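Local coordinates for protein putative cyclohexadienyl dehydrogenase and ADH prephenate dehydrogenase (Rhizobium meliloti, PDB 4WJI) that probably catalyses the oxidative decarboxylation of prephenate to 4-hydroxyphenylpyruvate in tyrosine biosynthesis, and binds NADP and tyrosine, at residues R160-L163 with F164-L168. Sequence-based numbering, arbitrary orientation.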
loop_
_atom_site.group_PDB
_atom_site.type_symbol
_atom_site.label_atom_id
_atom_site.label_comp_id
_atom_site.label_asym_id
_atom_site.label_seq_id
_atom_site.Cartn_x
_atom_site.Cartn_y
_atom_site.Cartn_z
ATOM N N ARG A 160 -33.349 -11.144 -1.320
ATOM C CA ARG A 160 -33.568 -9.741 -0.956
ATOM C C ARG A 160 -32.275 -9.034 -0.534
ATOM O O ARG A 160 -32.074 -7.854 -0.843
ATOM C CB ARG A 160 -34.610 -9.593 0.146
ATOM C CG ARG A 160 -36.023 -9.967 -0.288
ATOM C CD ARG A 160 -37.008 -9.795 0.852
ATOM N NE ARG A 160 -37.359 -8.383 1.065
ATOM C CZ ARG A 160 -38.144 -7.955 2.065
ATOM N NH1 ARG A 160 -38.536 -8.815 2.997
ATOM N NH2 ARG A 160 -38.487 -6.667 2.166
ATOM N N LEU A 161 -31.424 -9.754 0.173
ATOM C CA LEU A 161 -30.118 -9.194 0.578
ATOM C C LEU A 161 -29.199 -9.028 -0.637
ATOM O O LEU A 161 -28.502 -8.000 -0.765
ATOM C CB LEU A 161 -29.492 -10.015 1.679
ATOM C CG LEU A 161 -28.364 -9.315 2.402
ATOM C CD1 LEU A 161 -28.748 -8.004 3.075
ATOM C CD2 LEU A 161 -27.739 -10.252 3.419
ATOM N N ARG A 162 -29.224 -9.982 -1.562
ATOM C CA ARG A 162 -28.465 -9.826 -2.817
ATOM C C ARG A 162 -28.935 -8.571 -3.565
ATOM O O ARG A 162 -28.108 -7.757 -4.014
ATOM C CB ARG A 162 -28.590 -11.067 -3.708
ATOM C CG ARG A 162 -27.991 -10.910 -5.077
ATOM C CD ARG A 162 -28.135 -12.175 -5.908
ATOM N NE ARG A 162 -27.342 -13.274 -5.393
ATOM C CZ ARG A 162 -26.102 -13.577 -5.794
ATOM N NH1 ARG A 162 -25.508 -12.871 -6.755
ATOM N NH2 ARG A 162 -25.448 -14.597 -5.246
ATOM N N LEU A 163 -30.255 -8.375 -3.659
ATOM C CA LEU A 163 -30.771 -7.224 -4.382
ATOM C C LEU A 163 -30.331 -5.931 -3.663
ATOM O O LEU A 163 -29.972 -4.950 -4.306
ATOM C CB LEU A 163 -32.284 -7.293 -4.528
ATOM C CG LEU A 163 -32.956 -6.026 -5.036
ATOM C CD1 LEU A 163 -32.481 -5.646 -6.430
ATOM C CD2 LEU A 163 -34.457 -6.174 -5.052
ATOM N N PHE A 164 -30.360 -5.941 -2.343
ATOM C CA PHE A 164 -29.983 -4.765 -1.559
ATOM C C PHE A 164 -28.528 -4.327 -1.861
ATOM O O PHE A 164 -28.247 -3.178 -2.246
ATOM C CB PHE A 164 -30.168 -5.081 -0.089
ATOM C CG PHE A 164 -29.770 -3.931 0.847
ATOM C CD1 PHE A 164 -30.598 -2.829 1.009
ATOM C CD2 PHE A 164 -28.569 -3.949 1.492
ATOM C CE1 PHE A 164 -30.283 -1.788 1.885
ATOM C CE2 PHE A 164 -28.212 -2.883 2.340
ATOM C CZ PHE A 164 -29.074 -1.820 2.538
ATOM N N TRP A 165 -27.627 -5.302 -1.820
ATOM C CA TRP A 165 -26.208 -5.009 -2.102
ATOM C C TRP A 165 -25.955 -4.618 -3.531
ATOM O O TRP A 165 -25.127 -3.726 -3.820
ATOM C CB TRP A 165 -25.298 -6.124 -1.643
ATOM C CG TRP A 165 -25.077 -6.114 -0.165
ATOM C CD1 TRP A 165 -25.552 -6.989 0.747
ATOM C CD2 TRP A 165 -24.350 -5.111 0.584
ATOM N NE1 TRP A 165 -25.181 -6.578 2.036
ATOM C CE2 TRP A 165 -24.404 -5.456 1.930
ATOM C CE3 TRP A 165 -23.594 -3.980 0.214
ATOM C CZ2 TRP A 165 -23.797 -4.647 2.938
ATOM C CZ3 TRP A 165 -22.990 -3.240 1.193
ATOM C CH2 TRP A 165 -23.083 -3.570 2.520
ATOM N N GLU A 166 -26.673 -5.249 -4.462
ATOM C CA GLU A 166 -26.582 -4.844 -5.853
ATOM C C GLU A 166 -27.032 -3.409 -6.047
ATOM O O GLU A 166 -26.439 -2.661 -6.836
ATOM C CB GLU A 166 -27.331 -5.838 -6.771
ATOM C CG GLU A 166 -26.624 -7.172 -6.904
ATOM C CD GLU A 166 -27.403 -8.221 -7.701
ATOM O OE1 GLU A 166 -28.620 -8.000 -7.984
ATOM O OE2 GLU A 166 -26.821 -9.299 -8.004
ATOM N N THR A 167 -28.046 -2.996 -5.315
ATOM C CA THR A 167 -28.583 -1.637 -5.414
ATOM C C THR A 167 -27.598 -0.621 -4.866
ATOM O O THR A 167 -27.525 0.509 -5.352
ATOM C CB THR A 167 -29.956 -1.539 -4.770
ATOM O OG1 THR A 167 -30.798 -2.565 -5.322
ATOM C CG2 THR A 167 -30.540 -0.157 -5.001
ATOM N N LEU A 168 -26.816 -1.049 -3.872
ATOM C CA LEU A 168 -25.712 -0.211 -3.353
ATOM C C LEU A 168 -24.500 -0.176 -4.290
ATOM O O LEU A 168 -23.548 0.577 -4.036
ATOM C CB LEU A 168 -25.347 -0.684 -1.941
ATOM C CG LEU A 168 -26.010 -0.027 -0.755
ATOM C CD1 LEU A 168 -27.501 0.114 -0.874
ATOM C CD2 LEU A 168 -25.654 -0.680 0.578
#
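Leu161 and Trp165, one turn apart near the C-terminal end of helix 155-167, run alongside each other in the same direction. Leu161 CG sits 4.0 Å from Trp165 CD1, and its methyl CD1 comes equally near the indole NE1. Phe164 joins them more loosely, its CD2 4.4 Å from Leu161 CD1. This apolar side faces into the nucleotide-binding domain: Phe164 packs on Ile19 and Ile23 of helix 14-26, Leu161 on Val119, and Trp165 meets Phe140 edge-to-face, its side chain about 5 Å from that of Ile15, an NADP-binding residue.

Arg162 and Glu166 carry the polar flank. Swung away from its own backbone N (chi1 172°) and bent at chi3, Arg162 offers mainly its aliphatic part to the carboxylate, CG standing 3.5 Å from Glu166 OE2. The guanidinium and carboxylate planes are 77° apart and NH1 stays 4.0 Å from OE2, too far for a salt bridge; the one Arg162 does make runs from NH2 to Glu174.

At Leu163 the carbonyl oxygen is gripped twice by Thr167, through its backbone N and through OG1, which closes to 2.7 Å from Leu163 O and also bonds Gln3 NE2. A chi1 of -53° tucks the hydroxyl beside its own backbone N, from where it reaches the same carbonyl; OG1 stands above the carbonyl plane, and the two donors come from opposite faces. Putting valine at Thr167 would probably cost Leu163 O its second donor and Gln3 its hydroxyl partner.

Helix 155-167 is the crossover helix between the parallel strands 144-147 and 171-174, and its last turns have an apolar inner side, a flank where the attraction between Arg162 and Glu166 is likely to be modest, and a carbonyl doubly satisfied by one threonine.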